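Local coordinates for protein putative short-chain dehydrogenase/reductase (Burkholderia xenovorans, PDB 5IZ4) that probably catalyses NAD(P)-dependent oxidation or reduction as a short-chain dehydrogenase/reductase, possibly of 3-oxoacyl groups on acyl carrier protein, and binds ADP through its Rossmann fold, at residues A28-A31 with L32-Q36; V124-V127 with N128-L132; D114-D118 with F119-R123; A138-P141 with L142-S146. One frame throughout, in Å; residues are numbered along the deposited sequence. Where two conformers were deposited one is given.

Contact 1: A28-A31 with L32-Q36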
loop_
_atom_site.group_PDB
_atom_site.type_symbol
_atom_site.label_atom_id
_atom_site.label_comp_id
_atom_site.label_asym_id
_atom_site.label_seq_id
_atom_site.Cartn_x
_atom_site.Cartn_y
_atom_site.Cartn_z
ATOM N N ALA A 28 18.660 21.920 6.156
ATOM C CA ALA A 28 19.362 22.681 7.187
ATOM C C ALA A 28 19.211 22.020 8.552
ATOM O O ALA A 28 20.182 21.890 9.309
ATOM C CB ALA A 28 18.829 24.106 7.236
ATOM N N ALA A 29 17.989 21.618 8.892
ATOM C CA ALA A 29 17.764 20.949 10.170
ATOM C C ALA A 29 18.507 19.621 10.244
ATOM O O ALA A 29 18.956 19.214 11.324
ATOM C CB ALA A 29 16.266 20.727 10.383
ATOM N N THR A 30 18.636 18.929 9.110
ATOM C CA THR A 30 19.307 17.631 9.104
ATOM C C THR A 30 20.815 17.787 9.251
ATOM O O THR A 30 21.451 17.021 9.981
ATOM C CB THR A 30 18.950 16.859 7.834
ATOM O OG1 THR A 30 17.530 16.656 7.788
ATOM C CG2 THR A 30 19.646 15.494 7.813
ATOM N N ALA A 31 21.408 18.772 8.572
ATOM C CA ALA A 31 22.820 19.044 8.801
ATOM C C ALA A 31 23.083 19.287 10.282
ATOM O O ALA A 31 24.035 18.744 10.855
ATOM C CB ALA A 31 23.265 20.249 7.967
ATOM N N LEU A 32 22.227 20.079 10.927
ATOM C CA LEU A 32 22.419 20.381 12.339
ATOM C C LEU A 32 22.322 19.122 13.196
ATOM O O LEU A 32 23.139 18.912 14.101
ATOM C CB LEU A 32 21.394 21.420 12.793
ATOM C CG LEU A 32 21.559 21.930 14.229
ATOM C CD1 LEU A 32 22.976 22.449 14.467
ATOM C CD2 LEU A 32 20.532 23.011 14.543
ATOM N N ARG A 33 21.339 18.265 12.916
ATOM C CA ARG A 33 21.157 17.061 13.726
ATOM C C ARG A 33 22.353 16.125 13.606
ATOM O O ARG A 33 22.798 15.545 14.607
ATOM C CB ARG A 33 19.874 16.335 13.319
ATOM C CG ARG A 33 19.610 15.079 14.151
ATOM C CD ARG A 33 19.464 15.452 15.612
ATOM N NE ARG A 33 19.282 14.306 16.507
ATOM C CZ ARG A 33 20.285 13.617 17.046
ATOM N NH1 ARG A 33 21.542 13.928 16.753
ATOM N NH2 ARG A 33 20.036 12.604 17.866
ATOM N N PHE A 34 22.886 15.956 12.392
ATOM C CA PHE A 34 24.090 15.144 12.251
ATOM C C PHE A 34 25.279 15.811 12.937
ATOM O O PHE A 34 26.101 15.130 13.560
ATOM C CB PHE A 34 24.374 14.855 10.771
ATOM C CG PHE A 34 23.613 13.657 10.236
ATOM C CD1 PHE A 34 22.288 13.773 9.859
ATOM C CD2 PHE A 34 24.224 12.415 10.133
ATOM C CE1 PHE A 34 21.581 12.671 9.391
ATOM C CE2 PHE A 34 23.530 11.307 9.657
ATOM C CZ PHE A 34 22.205 11.432 9.285
ATOM N N ALA A 35 25.361 17.146 12.872
ATOM C CA ALA A 35 26.419 17.851 13.595
ATOM C C ALA A 35 26.326 17.601 15.098
ATOM O O ALA A 35 27.345 17.406 15.772
ATOM C CB ALA A 35 26.349 19.349 13.289
ATOM N N GLN A 36 25.106 17.604 15.642
ATOM C CA GLN A 36 24.913 17.338 17.062
ATOM C C GLN A 36 25.321 15.921 17.441
ATOM O O GLN A 36 25.667 15.670 18.601
ATOM C CB GLN A 36 23.450 17.607 17.423
ATOM C CG GLN A 36 23.146 19.104 17.458
ATOM C CD GLN A 36 21.669 19.437 17.391
ATOM O OE1 GLN A 36 20.844 18.618 16.980
ATOM N NE2 GLN A 36 21.329 20.663 17.789
#
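The helix of the first beta-alpha-beta unit of the Rossmann fold carries this contact, in which Thr30 and Phe34 meet one turn apart on helix 25-36. The methyl CG2 of Thr30 lies 3.8 Å from CD1 of the Phe34 ring, and the two side chains run alongside each other, pointing the same way. A chi1 of -60° sets Thr30 OG1 beside the backbone nitrogen, where it bonds back to the carbonyl oxygen of Ile26, itself an ADP-binding residue, and leaves CG2 anti to that nitrogen. The same residue also meets the ring through its backbone: Thr30 O sits at the ring edge, in its plane, 3.4 Å from CD1 of Phe34, while accepting a nearly linear bond from Phe34 N at 3.0 Å.

Strands 16-20 and 40-45 flank this helix in sequence, and its two sides are packed differently. The Phe34 side chain touches Cys17 of strand 16-20 and meets Trp39 and Trp246 edge-to-face. Ala31 and Ala35, joined by the bond from Ala35 N to Ala31 O (2.9 Å), touch helix 51-63, Cys61 meeting both methyls. Arg33 N bonds to Ala29 O at 3.0 Å, and the arginine chain, bent at chi2, leads away from that turn to a salt bridge with Glu243 and a cation-pi contact with Trp246.

Contact 2: V124-V127 with N128-L132. With ADP (adenosine-5'-diphosphate), chain B.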
loop_
_atom_site.group_PDB
_atom_site.type_symbol
_atom_site.label_atom_id
_atom_site.label_comp_id
_atom_site.label_asym_id
_atom_site.label_seq_id
_atom_site.Cartn_x
_atom_site.Cartn_y
_atom_site.Cartn_z
ATOM N N VAL A 124 10.443 20.490 -12.380
ATOM C CA VAL A 124 10.341 19.874 -11.062
ATOM C C VAL A 124 11.019 18.509 -11.053
ATOM O O VAL A 124 11.703 18.136 -10.089
ATOM C CB VAL A 124 8.856 19.776 -10.667
ATOM C CG1 VAL A 124 8.688 18.989 -9.401
ATOM C CG2 VAL A 124 8.259 21.171 -10.523
ATOM N N TYR A 125 10.830 17.736 -12.128
ATOM C CA TYR A 125 11.402 16.396 -12.197
ATOM C C TYR A 125 12.919 16.454 -12.237
ATOM O O TYR A 125 13.594 15.561 -11.707
ATOM C CB TYR A 125 10.870 15.683 -13.435
ATOM C CG TYR A 125 10.992 14.177 -13.463
ATOM C CD1 TYR A 125 11.839 13.548 -14.368
ATOM C CD2 TYR A 125 10.217 13.379 -12.626
ATOM C CE1 TYR A 125 11.924 12.153 -14.430
ATOM C CE2 TYR A 125 10.295 12.006 -12.679
ATOM C CZ TYR A 125 11.153 11.391 -13.575
ATOM O OH TYR A 125 11.216 9.999 -13.635
ATOM N N ARG A 126 13.460 17.506 -12.854
ATOM C CA ARG A 126 14.901 17.625 -12.995
ATOM C C ARG A 126 15.584 17.712 -11.637
ATOM O O ARG A 126 16.641 17.111 -11.433
ATOM C CB ARG A 126 15.211 18.841 -13.867
ATOM C CG ARG A 126 16.588 19.440 -13.734
ATOM C CD ARG A 126 17.662 18.646 -14.468
ATOM N NE ARG A 126 17.334 18.274 -15.850
ATOM C CZ ARG A 126 18.155 17.553 -16.607
ATOM N NH1 ARG A 126 19.334 17.182 -16.110
ATOM N NH2 ARG A 126 17.819 17.207 -17.845
ATOM N N VAL A 127 14.982 18.431 -10.687
ATOM C CA VAL A 127 15.569 18.529 -9.352
ATOM C C VAL A 127 15.157 17.344 -8.497
ATOM O O VAL A 127 15.987 16.709 -7.833
ATOM C CB VAL A 127 15.165 19.845 -8.667
ATOM C CG1 VAL A 127 15.891 19.973 -7.329
ATOM C CG2 VAL A 127 15.422 21.056 -9.573
ATOM N N ASN A 128 13.860 17.035 -8.481
ATOM C CA ASN A 128 13.344 16.142 -7.458
ATOM C C ASN A 128 13.682 14.692 -7.743
ATOM O O ASN A 128 13.848 13.901 -6.803
ATOM C CB ASN A 128 11.825 16.313 -7.328
ATOM C CG ASN A 128 11.437 17.677 -6.814
ATOM O OD1 ASN A 128 12.291 18.526 -6.556
ATOM N ND2 ASN A 128 10.139 17.905 -6.664
ATOM N N LEU A 129 13.792 14.317 -9.017
ATOM C CA LEU A 129 14.012 12.921 -9.362
ATOM C C LEU A 129 15.359 12.721 -10.035
ATOM O O LEU A 129 16.184 11.960 -9.521
ATOM C CB LEU A 129 12.864 12.397 -10.248
ATOM C CG LEU A 129 12.797 10.889 -10.520
ATOM C CD1 LEU A 129 13.880 10.420 -11.510
ATOM C CD2 LEU A 129 12.865 10.102 -9.211
ATOM N N ILE A 130 15.600 13.370 -11.181
ATOM C CA ILE A 130 16.876 13.197 -11.864
ATOM C C ILE A 130 18.015 13.662 -10.967
ATOM O O ILE A 130 19.022 12.963 -10.805
ATOM C CB ILE A 130 16.880 13.946 -13.209
ATOM C CG1 ILE A 130 15.817 13.336 -14.132
ATOM C CG2 ILE A 130 18.280 13.876 -13.823
ATOM C CD1 ILE A 130 15.628 14.040 -15.455
ATOM N N GLY A 131 17.866 14.847 -10.362
ATOM C CA GLY A 131 18.924 15.367 -9.511
ATOM C C GLY A 131 19.180 14.482 -8.309
ATOM O O GLY A 131 20.331 14.271 -7.908
ATOM N N LEU A 132 18.112 13.936 -7.730
ATOM C CA LEU A 132 18.257 13.036 -6.595
ATOM C C LEU A 132 18.987 11.763 -7.006
ATOM O O LEU A 132 19.893 11.302 -6.300
ATOM C CB LEU A 132 16.877 12.738 -6.022
ATOM C CG LEU A 132 16.758 11.826 -4.794
ATOM C CD1 LEU A 132 15.566 12.247 -3.932
ATOM C CD2 LEU A 132 16.624 10.377 -5.232
HETATM P PB ADP B . 11.932 21.780 2.617
HETATM O O1B ADP B . 12.507 20.902 1.448
HETATM O O2B ADP B . 12.875 22.020 3.832
HETATM O O3B ADP B . 10.428 21.572 2.985
HETATM P PA ADP B . 13.211 24.119 1.148
HETATM O O1A ADP B . 12.774 24.804 -0.268
HETATM O O2A ADP B . 13.880 25.165 2.093
HETATM O O3A ADP B . 11.936 23.336 1.671
HETATM O "O5'" ADP B . 14.355 23.083 0.551
HETATM C "C5'" ADP B . 14.659 22.998 -0.851
HETATM C "C4'" ADP B . 16.163 23.263 -0.941
HETATM O "O4'" ADP B . 16.703 22.729 -2.215
HETATM C "C3'" ADP B . 16.542 24.766 -0.922
HETATM O "O3'" ADP B . 17.758 24.987 -0.264
HETATM C "C2'" ADP B . 16.717 25.021 -2.444
HETATM O "O2'" ADP B . 17.559 26.168 -2.567
HETATM C "C1'" ADP B . 17.434 23.751 -2.863
HETATM N N9 ADP B . 17.387 23.559 -4.327
HETATM C C8 ADP B . 16.381 23.914 -5.241
HETATM N N7 ADP B . 16.724 23.580 -6.463
HETATM C C5 ADP B . 17.974 23.000 -6.363
HETATM C C6 ADP B . 18.830 22.465 -7.308
HETATM N N6 ADP B . 18.484 22.454 -8.618
HETATM N N1 ADP B . 20.004 21.961 -6.909
HETATM C C2 ADP B . 20.322 21.998 -5.604
HETATM N N3 ADP B . 19.567 22.494 -4.641
HETATM C C4 ADP B . 18.388 22.987 -5.045
#
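This is a set of local contacts about one turn apart within the long helix 118-146, in a buried part of its N-terminal half, where one flank faces the ADP pocket and another the second subunit. On the subunit flank Tyr125 and Leu129 lie side by side. Leu129 CB sits over one face of the phenol ring, 3.8 Å from its centroid in a CH-pi contact, and CD1 of Leu129 follows the ring out to Tyr125 OH at 3.4 Å. Ile130 crosses the tyrosine at about a right angle, its CD1 4.0 Å from Tyr125 CD1. Tyr125 also stacks on Tyr125 of the second subunit.

The backbone widens here into a pi-type turn. Tyr125 O accepts from two amides, Leu129 N and Ile130 N, each at 3.0 Å; the second approaches nearly in line with the carbonyl bond, the first from a tilt of 34° out of its plane. Gly131 N then bonds to Arg126 O at 2.8 Å, five residues back.

On the pocket flank Val127 CG2 is 3.5 Å from ADP N6, a van der Waals contact with the adenine. In Asn128 chi1 (-66°) sets CG beside the backbone nitrogen, and with chi2 near zero ND2 lies 3.3 Å from Val124 CG1. Its amide is used at both ends: OD1 accepts from Thr104 N and ND2 bonds to Ser176 OG. Arg126 NH1 bonds to Gly76 O of its own chain, and the guanidinium also forms salt bridges with Asp118 and Glu122 of the second subunit. The buried asparagine is thus fixed in rotation, and the arginine's charge is probably well balanced.

Contact 3: D114-D118 with F119-R123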
loop_
_atom_site.group_PDB
_atom_site.type_symbol
_atom_site.label_atom_id
_atom_site.label_comp_id
_atom_site.label_asym_id
_atom_site.label_seq_id
_atom_site.Cartn_x
_atom_site.Cartn_y
_atom_site.Cartn_z
ATOM N N ASP A 114 -5.068 24.270 -17.271
ATOM C CA ASP A 114 -4.607 25.289 -18.198
ATOM C C ASP A 114 -3.440 26.107 -17.666
ATOM O O ASP A 114 -2.975 27.012 -18.365
ATOM C CB ASP A 114 -5.776 26.234 -18.527
ATOM C CG ASP A 114 -6.350 26.950 -17.281
ATOM O OD1 ASP A 114 -6.464 26.340 -16.187
ATOM O OD2 ASP A 114 -6.708 28.139 -17.401
ATOM N N GLN A 115 -3.012 25.877 -16.427
ATOM C CA GLN A 115 -1.992 26.702 -15.790
ATOM C C GLN A 115 -0.735 25.918 -15.439
ATOM O O GLN A 115 0.109 26.417 -14.689
ATOM C CB GLN A 115 -2.577 27.386 -14.554
ATOM C CG GLN A 115 -3.797 28.224 -14.918
ATOM C CD GLN A 115 -4.221 29.189 -13.829
ATOM O OE1 GLN A 115 -4.038 28.928 -12.644
ATOM N NE2 GLN A 115 -4.793 30.318 -14.235
ATOM N N ILE A 116 -0.580 24.715 -15.971
ATOM C CA ILE A 116 0.661 23.965 -15.857
ATOM C C ILE A 116 1.030 23.491 -17.258
ATOM O O ILE A 116 0.166 23.380 -18.135
ATOM C CB ILE A 116 0.517 22.796 -14.853
ATOM C CG1 ILE A 116 1.892 22.275 -14.421
ATOM C CG2 ILE A 116 -0.345 21.677 -15.437
ATOM C CD1 ILE A 116 1.847 21.364 -13.194
ATOM N N ASP A 117 2.324 23.266 -17.495
ATOM C CA ASP A 117 2.760 22.812 -18.818
ATOM C C ASP A 117 3.913 21.829 -18.686
ATOM O O ASP A 117 4.435 21.589 -17.593
ATOM C CB ASP A 117 3.161 23.982 -19.729
ATOM C CG ASP A 117 4.217 24.872 -19.115
ATOM O OD1 ASP A 117 4.750 24.543 -18.033
ATOM O OD2 ASP A 117 4.520 25.910 -19.725
ATOM N N ASP A 118 4.321 21.270 -19.832
ATOM C CA ASP A 118 5.414 20.304 -19.830
ATOM C C ASP A 118 6.691 20.909 -19.256
ATOM O O ASP A 118 7.442 20.223 -18.551
ATOM C CB ASP A 118 5.650 19.740 -21.240
ATOM C CG ASP A 118 5.876 20.812 -22.321
ATOM O OD1 ASP A 118 5.615 22.016 -22.111
ATOM O OD2 ASP A 118 6.308 20.417 -23.430
ATOM N N PHE A 119 6.935 22.202 -19.517
ATOM C CA PHE A 119 8.104 22.872 -18.952
ATOM C C PHE A 119 8.183 22.690 -17.443
ATOM O O PHE A 119 9.258 22.414 -16.896
ATOM C CB PHE A 119 8.080 24.367 -19.281
ATOM C CG PHE A 119 8.382 24.668 -20.723
ATOM C CD1 PHE A 119 9.679 24.583 -21.199
ATOM C CD2 PHE A 119 7.366 25.003 -21.603
ATOM C CE1 PHE A 119 9.969 24.853 -22.534
ATOM C CE2 PHE A 119 7.649 25.283 -22.942
ATOM C CZ PHE A 119 8.954 25.203 -23.403
ATOM N N GLU A 120 7.052 22.855 -16.756
ATOM C CA GLU A 120 7.044 22.769 -15.302
ATOM C C GLU A 120 7.173 21.326 -14.830
ATOM O O GLU A 120 7.875 21.058 -13.847
ATOM C CB GLU A 120 5.778 23.425 -14.748
ATOM C CG GLU A 120 5.638 23.347 -13.235
ATOM C CD GLU A 120 6.680 24.162 -12.483
ATOM O OE1 GLU A 120 7.424 24.973 -13.114
ATOM O OE2 GLU A 120 6.755 23.982 -11.245
ATOM N N PHE A 121 6.550 20.380 -15.540
ATOM C CA PHE A 121 6.746 18.975 -15.194
ATOM C C PHE A 121 8.226 18.626 -15.251
ATOM O O PHE A 121 8.762 17.990 -14.335
ATOM C CB PHE A 121 5.959 18.054 -16.137
ATOM C CG PHE A 121 4.502 17.857 -15.771
ATOM C CD1 PHE A 121 3.516 18.656 -16.337
ATOM C CD2 PHE A 121 4.119 16.851 -14.895
ATOM C CE1 PHE A 121 2.180 18.468 -16.034
ATOM C CE2 PHE A 121 2.772 16.654 -14.581
ATOM C CZ PHE A 121 1.804 17.466 -15.147
ATOM N N GLU A 122 8.912 19.062 -16.316
ATOM C CA GLU A 122 10.341 18.774 -16.438
ATOM C C GLU A 122 11.164 19.553 -15.418
ATOM O O GLU A 122 12.141 19.021 -14.879
ATOM C CB GLU A 122 10.847 19.072 -17.859
ATOM C CG GLU A 122 10.238 18.167 -18.916
ATOM C CD GLU A 122 11.088 18.044 -20.173
ATOM O OE1 GLU A 122 11.711 19.052 -20.576
ATOM O OE2 GLU A 122 11.129 16.933 -20.758
ATOM N N ARG A 123 10.789 20.810 -15.134
ATOM C CA ARG A 123 11.575 21.615 -14.204
ATOM C C ARG A 123 11.596 20.973 -12.829
ATOM O O ARG A 123 12.645 20.895 -12.177
ATOM C CB ARG A 123 11.005 23.031 -14.112
ATOM C CG ARG A 123 11.884 24.015 -13.322
ATOM C CD ARG A 123 11.146 25.318 -13.029
ATOM N NE ARG A 123 10.082 25.093 -12.052
ATOM C CZ ARG A 123 10.273 25.055 -10.736
ATOM N NH1 ARG A 123 11.492 25.245 -10.233
ATOM N NH2 ARG A 123 9.245 24.830 -9.918
#
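Asp117 caps helix 118-146 as its N-cap residue: its OD1 accepts from Glu120 N at 3.1 Å, met from above the carboxylate plane. With CG between the backbone nitrogen and carbonyl carbon (chi1 55°), the carboxylate folds over the first turn, while Asp117 O takes the bond from Phe121 N at 3.2 Å.

The tightly packed part is formed by Ile116 and Phe121, which cross at about a right angle, with Ile116 CD1 4.1 Å from Phe121 CE1, and both rest on Ile171 and Ala172 of helix 171-191. The second subunit closes the same region, where its Tyr133 touches both residues and its Ile130 packs on Phe121.

Phe119, by contrast, is on the solvent side. Asp117 OD2 lies at its ring edge, 3.5 Å from CD2, with carboxylate and ring planes 60° apart. Asp118 OD1 also lies beside this ring, and its bond from Phe119 N is weak.

From the first turn Glu120 reaches Arg123, three residues on, in a side-on salt bridge. Arg123 NE reaches Glu120 OE1 and Arg123 NH2 reaches Glu120 OE2, both at 2.9 Å and both near the guanidinium plane, so that the paired bonds restrain the rotation of each group. Acidic groups gathered at a helix N-terminus would probably be stabilised in their charged form by the helix dipole, and here Asp118 and Glu122 also serve the subunit interface.

Contact 4: A138-P141 with L142-S146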
loop_
_atom_site.group_PDB
_atom_site.type_symbol
_atom_site.label_atom_id
_atom_site.label_comp_id
_atom_site.label_asym_id
_atom_site.label_seq_id
_atom_site.Cartn_x
_atom_site.Cartn_y
_atom_site.Cartn_z
ATOM N N ALA A 138 26.448 9.530 -7.770
ATOM C CA ALA A 138 27.793 10.067 -7.586
ATOM C C ALA A 138 28.407 9.612 -6.266
ATOM O O ALA A 138 29.620 9.374 -6.196
ATOM C CB ALA A 138 27.771 11.597 -7.663
ATOM N N ALA A 139 27.582 9.449 -5.231
ATOM C CA ALA A 139 28.021 9.073 -3.894
ATOM C C ALA A 139 28.156 7.570 -3.692
ATOM O O ALA A 139 28.791 7.155 -2.713
ATOM C CB ALA A 139 27.041 9.613 -2.845
ATOM N N VAL A 140 27.595 6.758 -4.594
ATOM C CA VAL A 140 27.546 5.306 -4.366
ATOM C C VAL A 140 28.927 4.694 -4.163
ATOM O O VAL A 140 29.084 3.882 -3.230
ATOM C CB VAL A 140 26.757 4.626 -5.504
ATOM C CG1 VAL A 140 27.200 3.181 -5.682
ATOM C CG2 VAL A 140 25.256 4.705 -5.243
ATOM N N PRO A 141 29.954 4.991 -4.970
ATOM C CA PRO A 141 31.263 4.358 -4.714
ATOM C C PRO A 141 31.776 4.578 -3.299
ATOM O O PRO A 141 32.183 3.616 -2.633
ATOM C CB PRO A 141 32.169 5.003 -5.773
ATOM C CG PRO A 141 31.243 5.260 -6.921
ATOM C CD PRO A 141 29.939 5.702 -6.268
ATOM N N LEU A 142 31.739 5.820 -2.803
ATOM C CA LEU A 142 32.204 6.076 -1.442
ATOM C C LEU A 142 31.249 5.497 -0.400
ATOM O O LEU A 142 31.695 5.006 0.647
ATOM C CB LEU A 142 32.397 7.575 -1.223
ATOM C CG LEU A 142 33.780 8.095 -1.612
ATOM C CD1 LEU A 142 33.814 9.612 -1.563
ATOM C CD2 LEU A 142 34.832 7.497 -0.690
ATOM N N LEU A 143 29.936 5.552 -0.654
ATOM C CA LEU A 143 28.987 4.947 0.277
ATOM C C LEU A 143 29.257 3.460 0.447
ATOM O O LEU A 143 29.220 2.938 1.567
ATOM C CB LEU A 143 27.552 5.171 -0.205
ATOM C CG LEU A 143 26.957 6.539 0.125
ATOM C CD1 LEU A 143 25.762 6.816 -0.770
ATOM C CD2 LEU A 143 26.533 6.585 1.605
ATOM N N ARG A 144 29.521 2.762 -0.657
ATOM C CA ARG A 144 29.776 1.329 -0.569
ATOM C C ARG A 144 31.105 1.053 0.126
ATOM O O ARG A 144 31.211 0.125 0.937
ATOM C CB ARG A 144 29.748 0.716 -1.969
ATOM C CG ARG A 144 29.842 -0.787 -1.962
ATOM C CD ARG A 144 29.820 -1.361 -3.362
ATOM N NE ARG A 144 28.522 -1.221 -4.019
ATOM C CZ ARG A 144 28.319 -0.504 -5.117
ATOM N NH1 ARG A 144 29.328 0.144 -5.682
ATOM N NH2 ARG A 144 27.114 -0.448 -5.661
ATOM N N GLU A 145 32.124 1.859 -0.169
ATOM C CA GLU A 145 33.425 1.663 0.455
ATOM C C GLU A 145 33.384 1.970 1.946
ATOM O O GLU A 145 34.141 1.375 2.723
ATOM C CB GLU A 145 34.469 2.535 -0.240
ATOM C CG GLU A 145 35.896 2.267 0.207
ATOM C CD GLU A 145 36.370 0.868 -0.157
ATOM O OE1 GLU A 145 35.976 0.364 -1.233
ATOM O OE2 GLU A 145 37.131 0.271 0.635
ATOM N N SER A 146 32.518 2.887 2.369
ATOM C CA SER A 146 32.466 3.255 3.777
ATOM C C SER A 146 31.644 2.283 4.614
ATOM O O SER A 146 31.730 2.338 5.843
ATOM C CB SER A 146 31.922 4.680 3.930
ATOM O OG SER A 146 32.729 5.599 3.186
HETATM O O HOH W 1 31.558 8.156 -4.486
#
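The backbone kinks at Pro141, whose nitrogen has no hydrogen to give the preceding turn, and regular bonding resumes with Leu143 N to Ala139 O and Arg144 N to Val140 O, both at 2.8 Å. A water bridges the disturbed turn, donating to Ala138 O and accepting from Leu142 N, each at 2.9 Å.

Leu143 lies along the helix beside Ala139. Its chi1 (-81°), with an extended chi2, brings CD1 to 3.7 Å from Ala139 CB, on the side where Leu143 also meets Val155 of strand 153-158. Val140 and Arg144 are one turn apart on another flank, and Val140 CG1 lies 3.6 Å from Arg144 NH2. The arginine reaches it by a bend at chi3 (-69°), and Leu191 of helix 171-191 touches both residues.

Near the end of the segment Leu142 O accepts twice from Ser146, from N at 2.9 Å and from OG at 2.8 Å, the two donors coming from opposite faces of the carbonyl plane. The water thus gives Ala138 O and Leu142 N polar partners across the proline kink, and Ser146 OG, donating to Leu142 O, also bonds with Ile95 N and so couples the helix to the loop before strand 97-100.

From the N terminus, contact 1 comes first, on helix 25-36 between strands 16-20 and 40-45. The other three share helix 118-146, which follows strand 97-100 and precedes strand 153-158: contact 3 at its start, contact 2 further along and contact 4 toward its C-terminal part. Each is one continuous stretch and closes no long loop; contact 3 joins the loop after strand 97-100 to the helix start, the others span helical turns. All four lie in series, none nesting or crossing. Contacts 3 and 2 adjoin in sequence, and both touch the second subunit, whereas contacts 1 and 4 touch no other chain. Contacts 1 and 2 lie on opposite sides of the chain's centre.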